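Local coordinates for MaoC domain protein dehydratase (Chloroflexus aurantiacus, PDB 4E3E) that catalyses the reversible dehydration of (2R,3S)-beta-methylmalyl-CoA to mesaconyl-CoA (2-methylfumaryl-CoA), a step of the glyoxylate assimilation cycle, at residues 80-85 with 228-233; 236-239 with 245-248; 290-295 with 324-329; 332-335 with 340-343. All blocks are in the same frame, centred on the assembly; numbering follows the deposited sequence.

Contact 1: 80-85 with 228-233; sequences ISLNAI and TARVHF
The branched end of L82 lies over one face of the R230 guanidinium, while the polar atoms of that group are taken up by other partners. L82 CD1 sits 3.9 Å from R230 NE, displaced toward the rim of the flat group, and L82 CD2 comes within 4.0 Å of R230 NH2, so the two methyls between them span the group. R230 NE forms a salt bridge with D209 of the second subunit, and R230 NH1 donates to a water 3.3 Å away whose further bond to N83 OD1 is weak. The face of the cation thus meets hydrocarbon while its nitrogens serve polar partners. L82 reaches it because its CG stands anti to the backbone N (chi1 -169°), and the R230 chain comes to meet it extended from CG to NE. L82 CD1 also lies 4.0 Å from T228 OG1, which makes this methyl the common meeting point of both residues. The two backbones are joined through solvent: one water donates to L82 O at 2.8 Å and accepts from R230 N at 2.9 Å. L82 itself occupies a type I turn from S81 to A84, closed by A84 N to S81 O at 3.0 Å. In this hot-dog-family chain, the turn carries the backbone from helix 65-80 into strand 84-95. The loop opposite follows helix 215-224, against which F233 packs, and its T228 and A229 rest on V77 of helix 65-80.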
loop_
_atom_site.group_PDB
_atom_site.type_symbol
_atom_site.label_atom_id
_atom_site.label_comp_id
_atom_site.label_asym_id
_atom_site.label_seq_id
_atom_site.Cartn_x
_atom_site.Cartn_y
_atom_site.Cartn_z
ATOM N N ILE A 80 19.375 -10.412 -15.431
ATOM C CA ILE A 80 19.730 -9.606 -16.599
ATOM C C ILE A 80 20.370 -8.275 -16.222
ATOM O O ILE A 80 21.404 -7.916 -16.779
ATOM C CB ILE A 80 18.503 -9.370 -17.519
ATOM C CG1 ILE A 80 17.870 -10.703 -17.933
ATOM C CG2 ILE A 80 18.861 -8.503 -18.734
ATOM C CD1 ILE A 80 18.808 -11.681 -18.613
ATOM N N SER A 81 19.768 -7.545 -15.285
ATOM C CA SER A 81 20.167 -6.151 -15.070
ATOM C C SER A 81 20.653 -5.838 -13.663
ATOM O O SER A 81 20.906 -4.673 -13.349
ATOM C CB SER A 81 19.060 -5.172 -15.507
ATOM O OG SER A 81 17.808 -5.496 -14.913
ATOM N N LEU A 82 20.804 -6.863 -12.827
ATOM C CA LEU A 82 21.377 -6.658 -11.498
ATOM C C LEU A 82 22.699 -5.865 -11.573
ATOM O O LEU A 82 22.926 -4.957 -10.779
ATOM C CB LEU A 82 21.567 -7.985 -10.753
ATOM C CG LEU A 82 21.920 -7.855 -9.262
ATOM C CD1 LEU A 82 20.834 -7.116 -8.485
ATOM C CD2 LEU A 82 22.192 -9.218 -8.635
ATOM N N ASN A 83 23.540 -6.192 -12.557
ATOM C CA ASN A 83 24.830 -5.528 -12.738
ATOM C C ASN A 83 24.881 -4.547 -13.922
ATOM O O ASN A 83 25.951 -4.279 -14.471
ATOM C CB ASN A 83 25.929 -6.584 -12.856
ATOM C CG ASN A 83 25.934 -7.526 -11.679
ATOM O OD1 ASN A 83 26.157 -7.095 -10.550
ATOM N ND2 ASN A 83 25.632 -8.811 -11.922
ATOM N N ALA A 84 23.717 -4.013 -14.292
ATOM C CA ALA A 84 23.593 -3.077 -15.415
ATOM C C ALA A 84 23.851 -1.634 -15.001
ATOM O O ALA A 84 23.536 -1.239 -13.876
ATOM C CB ALA A 84 22.217 -3.201 -16.067
ATOM N N ILE A 85 24.427 -0.858 -15.922
ATOM C CA ILE A 85 24.592 0.595 -15.761
ATOM C C ILE A 85 23.291 1.306 -16.160
ATOM O O ILE A 85 22.868 2.243 -15.494
ATOM C CB ILE A 85 25.760 1.158 -16.619
ATOM C CG1 ILE A 85 27.078 0.410 -16.350
ATOM C CG2 ILE A 85 25.937 2.672 -16.424
ATOM C CD1 ILE A 85 27.738 0.731 -15.027
ATOM N N THR A 228 14.684 -6.064 -7.871
ATOM C CA THR A 228 15.688 -5.967 -6.812
ATOM C C THR A 228 16.850 -5.031 -7.089
ATOM O O THR A 228 17.793 -5.051 -6.307
ATOM C CB THR A 228 16.354 -7.323 -6.535
ATOM O OG1 THR A 228 17.008 -7.768 -7.735
ATOM C CG2 THR A 228 15.316 -8.376 -6.106
ATOM N N ALA A 229 16.830 -4.278 -8.197
ATOM C CA ALA A 229 17.997 -3.462 -8.575
ATOM C C ALA A 229 18.343 -2.541 -7.421
ATOM O O ALA A 229 17.471 -1.899 -6.854
ATOM C CB ALA A 229 17.763 -2.672 -9.877
ATOM N N ARG A 230 19.624 -2.477 -7.098
ATOM C CA ARG A 230 20.103 -1.921 -5.825
ATOM C C ARG A 230 20.155 -0.389 -5.779
ATOM O O ARG A 230 20.085 0.212 -4.691
ATOM C CB ARG A 230 21.460 -2.552 -5.468
ATOM C CG ARG A 230 21.371 -4.062 -5.228
ATOM C CD ARG A 230 22.670 -4.843 -5.434
ATOM N NE ARG A 230 22.440 -6.235 -5.025
ATOM C CZ ARG A 230 23.253 -7.269 -5.239
ATOM N NH1 ARG A 230 24.413 -7.116 -5.873
ATOM N NH2 ARG A 230 22.893 -8.474 -4.806
ATOM N N VAL A 231 20.274 0.242 -6.949
ATOM C CA VAL A 231 20.222 1.711 -7.041
ATOM C C VAL A 231 18.891 2.295 -6.531
ATOM O O VAL A 231 18.840 3.461 -6.167
ATOM C CB VAL A 231 20.516 2.251 -8.477
ATOM C CG1 VAL A 231 21.961 1.966 -8.883
ATOM C CG2 VAL A 231 19.519 1.695 -9.502
ATOM N N HIS A 232 17.819 1.499 -6.539
ATOM C CA HIS A 232 16.521 1.968 -6.050
ATOM C C HIS A 232 16.401 1.993 -4.538
ATOM O O HIS A 232 15.581 2.742 -3.984
ATOM C CB HIS A 232 15.382 1.115 -6.617
ATOM C CG HIS A 232 15.454 0.908 -8.118
ATOM N ND1 HIS A 232 15.799 1.896 -8.975
ATOM C CD2 HIS A 232 15.173 -0.223 -8.907
ATOM C CE1 HIS A 232 15.776 1.421 -10.243
ATOM N NE2 HIS A 232 15.373 0.126 -10.201
ATOM N N PHE A 233 17.197 1.177 -3.847
ATOM C CA PHE A 233 16.905 0.851 -2.445
ATOM C C PHE A 233 17.885 1.350 -1.403
ATOM O O PHE A 233 17.492 1.596 -0.258
ATOM C CB PHE A 233 16.753 -0.664 -2.279
ATOM C CG PHE A 233 15.562 -1.232 -3.000
ATOM C CD1 PHE A 233 14.284 -1.064 -2.492
ATOM C CD2 PHE A 233 15.725 -1.927 -4.190
ATOM C CE1 PHE A 233 13.179 -1.587 -3.157
ATOM C CE2 PHE A 233 14.632 -2.458 -4.866
ATOM C CZ PHE A 233 13.354 -2.285 -4.347
HETATM O O HOH W 1 21.853 -3.624 -8.625
HETATM O O HOH W 2 25.258 -4.860 -8.090
#

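Contact 2: 236-239 with 245-248; sequences HVER and RRIV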
loop_
_atom_site.group_PDB
_atom_site.type_symbol
_atom_site.label_atom_id
_atom_site.label_comp_id
_atom_site.label_asym_id
_atom_site.label_seq_id
_atom_site.Cartn_x
_atom_site.Cartn_y
_atom_site.Cartn_z
ATOM N N HIS A 236 22.637 4.056 1.759
ATOM C CA HIS A 236 23.981 3.883 2.313
ATOM C C HIS A 236 24.999 3.842 1.200
ATOM O O HIS A 236 26.043 4.497 1.282
ATOM C CB HIS A 236 24.040 2.619 3.180
ATOM C CG HIS A 236 25.392 2.343 3.793
ATOM N ND1 HIS A 236 26.124 3.298 4.407
ATOM C CD2 HIS A 236 26.119 1.163 3.898
ATOM C CE1 HIS A 236 27.271 2.760 4.864
ATOM N NE2 HIS A 236 27.262 1.450 4.557
ATOM N N VAL A 237 24.683 3.110 0.131
ATOM C CA VAL A 237 25.573 3.042 -1.038
ATOM C C VAL A 237 25.371 4.227 -1.973
ATOM O O VAL A 237 26.342 4.890 -2.370
ATOM C CB VAL A 237 25.394 1.722 -1.820
ATOM C CG1 VAL A 237 26.119 1.778 -3.169
ATOM C CG2 VAL A 237 25.914 0.553 -0.977
ATOM N N GLU A 238 24.114 4.506 -2.317
ATOM C CA GLU A 238 23.832 5.501 -3.347
ATOM C C GLU A 238 24.238 6.897 -2.926
ATOM O O GLU A 238 24.546 7.728 -3.785
ATOM C CB GLU A 238 22.378 5.457 -3.833
ATOM C CG GLU A 238 22.079 4.239 -4.691
ATOM C CD GLU A 238 23.179 3.967 -5.716
ATOM O OE1 GLU A 238 23.559 4.884 -6.469
ATOM O OE2 GLU A 238 23.677 2.831 -5.763
ATOM N N ARG A 239 24.286 7.134 -1.637
ATOM C CA ARG A 239 24.649 8.425 -1.102
ATOM C C ARG A 239 26.080 8.736 -1.433
ATOM O O ARG A 239 26.455 9.879 -1.510
ATOM C CB ARG A 239 24.330 8.542 0.383
ATOM C CG ARG A 239 25.491 8.805 1.292
ATOM C CD ARG A 239 25.231 8.319 2.701
ATOM N NE ARG A 239 24.186 9.066 3.362
ATOM C CZ ARG A 239 23.341 8.555 4.246
ATOM N NH1 ARG A 239 22.425 9.332 4.771
ATOM N NH2 ARG A 239 23.406 7.277 4.595
ATOM N N ARG A 245 21.959 9.891 -4.361
ATOM C CA ARG A 245 20.618 9.563 -3.943
ATOM C C ARG A 245 20.142 8.374 -4.754
ATOM O O ARG A 245 20.675 8.091 -5.829
ATOM C CB ARG A 245 19.670 10.766 -4.096
ATOM C CG ARG A 245 19.695 11.426 -5.458
ATOM C CD ARG A 245 19.776 12.943 -5.366
ATOM N NE ARG A 245 19.984 13.506 -6.700
ATOM C CZ ARG A 245 19.157 14.351 -7.311
ATOM N NH1 ARG A 245 18.061 14.790 -6.697
ATOM N NH2 ARG A 245 19.441 14.777 -8.539
ATOM N N ARG A 246 19.159 7.667 -4.223
ATOM C CA ARG A 246 18.563 6.521 -4.920
ATOM C C ARG A 246 17.924 6.967 -6.227
ATOM O O ARG A 246 17.455 8.102 -6.335
ATOM C CB ARG A 246 17.528 5.849 -4.020
ATOM C CG ARG A 246 18.135 5.145 -2.809
ATOM C CD ARG A 246 17.096 4.918 -1.714
ATOM N NE ARG A 246 16.891 6.133 -0.916
ATOM C CZ ARG A 246 16.055 6.249 0.119
ATOM N NH1 ARG A 246 15.980 7.414 0.758
ATOM N NH2 ARG A 246 15.294 5.221 0.520
ATOM N N ILE A 247 17.918 6.071 -7.212
ATOM C CA ILE A 247 17.401 6.352 -8.541
ATOM C C ILE A 247 16.058 5.668 -8.680
ATOM O O ILE A 247 15.899 4.496 -8.299
ATOM C CB ILE A 247 18.364 5.867 -9.654
ATOM C CG1 ILE A 247 19.723 6.569 -9.491
ATOM C CG2 ILE A 247 17.796 6.195 -11.027
ATOM C CD1 ILE A 247 20.846 5.947 -10.298
ATOM N N VAL A 248 15.084 6.417 -9.190
ATOM C CA VAL A 248 13.738 5.889 -9.385
ATOM C C VAL A 248 13.726 4.934 -10.568
ATOM O O VAL A 248 14.240 5.253 -11.645
ATOM C CB VAL A 248 12.694 7.021 -9.593
ATOM C CG1 VAL A 248 11.311 6.441 -9.939
ATOM C CG2 VAL A 248 12.618 7.900 -8.357
#
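E238 lays the aliphatic start of its side chain against the backbone of R245 and R246. E238 CB is 3.7 Å from R245 O and 3.9 Å from R246 N, so it sits over the peptide joining the two arginines, and E238 CG continues along it to 4.2 Å from R246 CA. The side chains themselves meet loosely, with E238 CB 4.4 Å from R246 CG. A bend at chi2 (-44°) folds the far end of E238 back instead of letting it run straight out, and the residue also packs on V231. Neither guanidinium approaches its carboxylate, so this acid and its two basic neighbours are joined by van der Waals packing and not as an ion pair. R246 turns away to a salt bridge with E214 of the second subunit, and R245 makes a cation-pi contact with F284. The main chains also come close: E238 O and R245 N are 3.4 Å apart, but the angle is too poor for a hydrogen bond. The result is the neck of a short loop, where the CA atoms of R239 and R245 draw together to 5.1 Å across the five residues between the segments. The loop follows the short helix 235-238, from which H236 and V237 meet T288 and Y290 of the second subunit. Beyond it, 245-248 leads toward helix 250-265, with R246 and V248 packed against M219 and H218 of helix 215-224.

Contact 3: 290-295 with 324-329; sequences YAWSEI and DFPYRD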
loop_
_atom_site.group_PDB
_atom_site.type_symbol
_atom_site.label_atom_id
_atom_site.label_comp_id
_atom_site.label_asym_id
_atom_site.label_seq_id
_atom_site.Cartn_x
_atom_site.Cartn_y
_atom_site.Cartn_z
ATOM N N TYR A 290 5.820 15.741 -14.985
ATOM C CA TYR A 290 4.764 16.200 -15.887
ATOM C C TYR A 290 4.852 15.395 -17.168
ATOM O O TYR A 290 5.871 14.758 -17.435
ATOM C CB TYR A 290 4.999 17.647 -16.264
ATOM C CG TYR A 290 4.880 18.633 -15.143
ATOM C CD1 TYR A 290 5.979 18.933 -14.324
ATOM C CD2 TYR A 290 3.681 19.314 -14.929
ATOM C CE1 TYR A 290 5.876 19.875 -13.308
ATOM C CE2 TYR A 290 3.565 20.257 -13.920
ATOM C CZ TYR A 290 4.658 20.529 -13.112
ATOM O OH TYR A 290 4.525 21.461 -12.124
ATOM N N ALA A 291 3.804 15.436 -17.980
ATOM C CA ALA A 291 3.800 14.677 -19.221
ATOM C C ALA A 291 3.092 15.437 -20.340
ATOM O O ALA A 291 2.182 16.242 -20.091
ATOM C CB ALA A 291 3.157 13.304 -19.011
ATOM N N TRP A 292 3.547 15.195 -21.564
ATOM C CA TRP A 292 2.803 15.584 -22.754
ATOM C C TRP A 292 2.888 14.502 -23.802
ATOM O O TRP A 292 3.828 13.701 -23.812
ATOM C CB TRP A 292 3.266 16.946 -23.285
ATOM C CG TRP A 292 4.676 16.962 -23.827
ATOM C CD1 TRP A 292 5.861 17.240 -23.137
ATOM C CD2 TRP A 292 5.092 16.693 -25.204
ATOM N NE1 TRP A 292 6.946 17.166 -23.979
ATOM C CE2 TRP A 292 6.554 16.836 -25.231
ATOM C CE3 TRP A 292 4.423 16.351 -26.376
ATOM C CZ2 TRP A 292 7.287 16.648 -26.389
ATOM C CZ3 TRP A 292 5.175 16.168 -27.544
ATOM C CH2 TRP A 292 6.572 16.312 -27.547
ATOM N N SER A 293 1.904 14.457 -24.688
ATOM C CA SER A 293 1.865 13.419 -25.717
ATOM C C SER A 293 1.697 13.976 -27.117
ATOM O O SER A 293 1.119 15.049 -27.308
ATOM C CB SER A 293 0.767 12.389 -25.432
ATOM O OG SER A 293 1.015 11.756 -24.183
ATOM N N GLU A 294 2.207 13.232 -28.094
ATOM C CA GLU A 294 1.966 13.538 -29.502
ATOM C C GLU A 294 1.285 12.338 -30.138
ATOM O O GLU A 294 1.652 11.194 -29.832
ATOM C CB GLU A 294 3.285 13.820 -30.210
ATOM C CG GLU A 294 3.139 14.051 -31.706
ATOM C CD GLU A 294 4.452 14.410 -32.363
ATOM O OE1 GLU A 294 5.463 14.526 -31.652
ATOM O OE2 GLU A 294 4.462 14.576 -33.596
ATOM N N ILE A 295 0.293 12.582 -31.001
ATOM C CA ILE A 295 -0.255 11.499 -31.805
ATOM C C ILE A 295 0.682 11.324 -33.007
ATOM O O ILE A 295 0.646 12.132 -33.953
ATOM C CB ILE A 295 -1.711 11.760 -32.275
ATOM C CG1 ILE A 295 -2.639 12.145 -31.100
ATOM C CG2 ILE A 295 -2.238 10.558 -33.077
ATOM C CD1 ILE A 295 -2.727 11.125 -29.968
ATOM N N ASP A 324 7.074 25.092 -23.933
ATOM C CA ASP A 324 6.123 23.982 -23.996
ATOM C C ASP A 324 6.632 22.819 -24.849
ATOM O O ASP A 324 7.466 23.001 -25.749
ATOM C CB ASP A 324 4.753 24.453 -24.493
ATOM C CG ASP A 324 3.716 24.516 -23.381
ATOM O OD1 ASP A 324 3.949 25.220 -22.371
ATOM O OD2 ASP A 324 2.661 23.858 -23.522
ATOM N N PHE A 325 6.133 21.626 -24.537
ATOM C CA PHE A 325 6.509 20.398 -25.233
ATOM C C PHE A 325 8.032 20.239 -25.390
ATOM O O PHE A 325 8.528 20.116 -26.512
ATOM C CB PHE A 325 5.784 20.299 -26.586
ATOM C CG PHE A 325 4.316 20.631 -26.513
ATOM C CD1 PHE A 325 3.443 19.826 -25.774
ATOM C CD2 PHE A 325 3.800 21.745 -27.186
ATOM C CE1 PHE A 325 2.091 20.135 -25.700
ATOM C CE2 PHE A 325 2.445 22.055 -27.120
ATOM C CZ PHE A 325 1.588 21.247 -26.379
ATOM N N PRO A 326 8.778 20.235 -24.259
ATOM C CA PRO A 326 10.230 20.058 -24.357
ATOM C C PRO A 326 10.554 18.684 -24.949
ATOM O O PRO A 326 9.872 17.691 -24.629
ATOM C CB PRO A 326 10.703 20.116 -22.892
ATOM C CG PRO A 326 9.558 20.648 -22.104
ATOM C CD PRO A 326 8.323 20.233 -22.852
ATOM N N TYR A 327 11.562 18.629 -25.820
ATOM C CA TYR A 327 11.936 17.367 -26.444
ATOM C C TYR A 327 13.440 17.280 -26.718
ATOM O O TYR A 327 14.212 16.947 -25.809
ATOM C CB TYR A 327 11.076 17.088 -27.695
ATOM C CG TYR A 327 11.178 15.662 -28.187
ATOM C CD1 TYR A 327 11.013 14.589 -27.307
ATOM C CD2 TYR A 327 11.443 15.378 -29.527
ATOM C CE1 TYR A 327 11.113 13.278 -27.744
ATOM C CE2 TYR A 327 11.539 14.066 -29.980
ATOM C CZ TYR A 327 11.378 13.021 -29.081
ATOM O OH TYR A 327 11.474 11.713 -29.512
ATOM N N ARG A 328 13.858 17.578 -27.948
ATOM C CA ARG A 328 15.274 17.532 -28.308
ATOM C C ARG A 328 15.700 18.811 -29.002
ATOM O O ARG A 328 16.049 18.778 -30.181
ATOM C CB ARG A 328 15.582 16.359 -29.241
ATOM C CG ARG A 328 14.917 15.055 -28.882
ATOM C CD ARG A 328 15.038 14.086 -30.034
ATOM N NE ARG A 328 16.284 13.339 -29.962
ATOM C CZ ARG A 328 16.409 12.071 -30.335
ATOM N NH1 ARG A 328 15.359 11.409 -30.806
ATOM N NH2 ARG A 328 17.581 11.463 -30.230
ATOM N N ASP A 329 15.672 19.931 -28.286
ATOM C CA ASP A 329 16.143 21.181 -28.876
ATOM C C ASP A 329 17.608 21.048 -29.291
ATOM O O ASP A 329 17.964 21.332 -30.436
ATOM C CB ASP A 329 15.951 22.378 -27.938
ATOM C CG ASP A 329 16.300 23.704 -28.610
ATOM O OD1 ASP A 329 15.364 24.451 -28.972
ATOM O OD2 ASP A 329 17.506 23.991 -28.797
#
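W292 belongs to strand 288-300 of the hot-dog sheet and projects from the side opposite A291 and S293, which pack on helix 250-265. On that outer face its indole is clasped by the loop residues F325, P326 and Y327. W292 CG lies between the backbone N and the carbonyl carbon (chi1 67°), a setting that swings the indole out over the loop. F325, whose backbone is in the left-handed region, brings its CA over the five-membered ring in a CH-pi contact, 3.6 Å from CA to the ring centroid. Its phenyl group then points an edge at the six-membered ring, giving an offset edge-to-face pair with the planes at 69° and the centroids 5.3 Å apart. The closest side-chain carbons of this pair are F325 CD1 and W292 CD2, at 3.6 Å. At the indole edge, almost in the ring plane, W292 NE1 donates to P326 O at 3.0 Å; the bond is bent (139° at the hydrogen), and the donor is tilted out of the carbonyl plane. P326 CD adds a contact 3.5 Å from W292 NE1, so P326 meets this nitrogen twice, through its carbonyl as acceptor and through its ring carbon by packing. A leucine in place of W292 would probably leave P326 O without its donor and open a gap beneath F325. V315 and K204, on the two flanking strands, also pack on the W292 side chain. Farther along its rim, Y327 contributes a methylene, with Y327 CB 4.0 Å from W292 CZ2.

Contact 4: 332-335 with 340-343; sequences GNYD and LDFD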
loop_
_atom_site.group_PDB
_atom_site.type_symbol
_atom_site.label_atom_id
_atom_site.label_comp_id
_atom_site.label_asym_id
_atom_site.label_seq_id
_atom_site.Cartn_x
_atom_site.Cartn_y
_atom_site.Cartn_z
ATOM N N GLY A 332 19.448 16.793 -31.470
ATOM C CA GLY A 332 19.384 15.358 -31.222
ATOM C C GLY A 332 19.467 15.045 -29.741
ATOM O O GLY A 332 18.935 14.026 -29.283
ATOM N N ASN A 333 20.147 15.921 -28.998
ATOM C CA ASN A 333 20.260 15.804 -27.545
ATOM C C ASN A 333 18.957 16.192 -26.881
ATOM O O ASN A 333 18.374 17.247 -27.169
ATOM C CB ASN A 333 21.389 16.683 -26.980
ATOM C CG ASN A 333 22.728 16.415 -27.622
ATOM O OD1 ASN A 333 23.389 17.337 -28.126
ATOM N ND2 ASN A 333 23.162 15.165 -27.585
ATOM N N TYR A 334 18.501 15.321 -25.992
ATOM C CA TYR A 334 17.318 15.583 -25.198
ATOM C C TYR A 334 17.536 16.764 -24.288
ATOM O O TYR A 334 18.621 16.934 -23.741
ATOM C CB TYR A 334 16.978 14.365 -24.363
ATOM C CG TYR A 334 16.347 13.257 -25.164
ATOM C CD1 TYR A 334 14.991 13.305 -25.499
ATOM C CD2 TYR A 334 17.095 12.163 -25.596
ATOM C CE1 TYR A 334 14.400 12.301 -26.233
ATOM C CE2 TYR A 334 16.491 11.133 -26.329
ATOM C CZ TYR A 334 15.151 11.218 -26.645
ATOM O OH TYR A 334 14.537 10.212 -27.359
ATOM N N ASP A 335 16.495 17.582 -24.151
ATOM C CA ASP A 335 16.431 18.650 -23.158
ATOM C C ASP A 335 16.753 18.065 -21.774
ATOM O O ASP A 335 16.272 16.976 -21.455
ATOM C CB ASP A 335 15.017 19.243 -23.191
ATOM C CG ASP A 335 14.855 20.447 -22.289
ATOM O OD1 ASP A 335 14.761 21.572 -22.819
ATOM O OD2 ASP A 335 14.813 20.272 -21.053
ATOM N N LEU A 340 11.811 10.792 -19.853
ATOM C CA LEU A 340 11.199 9.641 -20.519
ATOM C C LEU A 340 10.758 10.026 -21.916
ATOM O O LEU A 340 10.112 11.057 -22.094
ATOM C CB LEU A 340 9.978 9.169 -19.747
ATOM C CG LEU A 340 9.284 7.948 -20.373
ATOM C CD1 LEU A 340 10.193 6.725 -20.244
ATOM C CD2 LEU A 340 7.902 7.706 -19.755
ATOM N N ASP A 341 11.115 9.203 -22.898
ATOM C CA ASP A 341 10.569 9.301 -24.245
ATOM C C ASP A 341 9.965 7.937 -24.553
ATOM O O ASP A 341 10.693 6.989 -24.830
ATOM C CB ASP A 341 11.681 9.662 -25.243
ATOM C CG ASP A 341 11.176 9.792 -26.675
ATOM O OD1 ASP A 341 9.965 9.554 -26.927
ATOM O OD2 ASP A 341 12.000 10.117 -27.556
ATOM N N PHE A 342 8.639 7.842 -24.499
ATOM C CA PHE A 342 7.935 6.553 -24.504
ATOM C C PHE A 342 7.012 6.497 -25.716
ATOM O O PHE A 342 6.154 7.357 -25.875
ATOM C CB PHE A 342 7.138 6.408 -23.187
ATOM C CG PHE A 342 6.457 5.067 -22.999
ATOM C CD1 PHE A 342 7.183 3.877 -23.014
ATOM C CD2 PHE A 342 5.077 5.001 -22.746
ATOM C CE1 PHE A 342 6.540 2.646 -22.826
ATOM C CE2 PHE A 342 4.429 3.771 -22.554
ATOM C CZ PHE A 342 5.169 2.598 -22.599
ATOM N N ASP A 343 7.192 5.487 -26.565
ATOM C CA ASP A 343 6.501 5.394 -27.845
ATOM C C ASP A 343 5.742 4.076 -27.806
ATOM O O ASP A 343 6.340 3.008 -27.697
ATOM C CB ASP A 343 7.571 5.437 -28.973
ATOM C CG ASP A 343 7.050 5.032 -30.369
ATOM O OD1 ASP A 343 5.869 4.643 -30.593
ATOM O OD2 ASP A 343 7.881 5.101 -31.292
#
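The backbones of 332-335 and 340-343 stay well apart, with 9.3 Å between the CA atoms of Y334 and D341, and the gap is spanned by these two side chains alone. D341 lies on strand 338-349 of the hot-dog sheet and faces the loop, whereas L340 and F342 on either side of it in sequence pack on helix 250-265. The hydroxyl of Y334 donates to D341 OD2 over a short 2.5 Å, and OD2 receives it on its anti lone pair, the one directed away from the other carboxylate oxygen. OD2 lies at the edge of the phenol ring, near its plane, yet the carboxylate is turned 74° from the ring. D341 CG stands anti to the backbone N (chi1 -180°), carrying the acid out toward the loop. Its OD2 also hydrogen-bonds to the hydroxyl of Y327, and OD1 forms a salt bridge with R313, so two phenols and an arginine converge on one buried carboxylate and would be expected to favour its charged form. R328 makes a cation-pi contact with the Y334 ring. A phenylalanine in place of Y334 would probably leave D341 OD2 short of one of its donors and the loop less firmly tied to the strand. Besides the polar bond there is a modest carbon contact, Y334 CE1 to D341 CB at 3.9 Å.

How the contacts relate
From the N terminus, the four contacts follow in series; none nests in or crosses another. Contact 1 closes a span of 142 residues and joins the turn after helix 65-80 to the loop after helix 215-224. Contact 2 closes five residues and adjoins contact 1, since V231 and H232 hydrogen-bond to I247; both border the second subunit. Contact 3 closes 28 residues, folding the loop after strand 307-318 back onto strand 288-300, while contact 4 closes four and ties the same loop to strand 338-349. Their centres are 9 Å apart, and Y327 O to D335 N links their backbones. Contacts 1, 3 and 4 all reach the ten-stranded sheet.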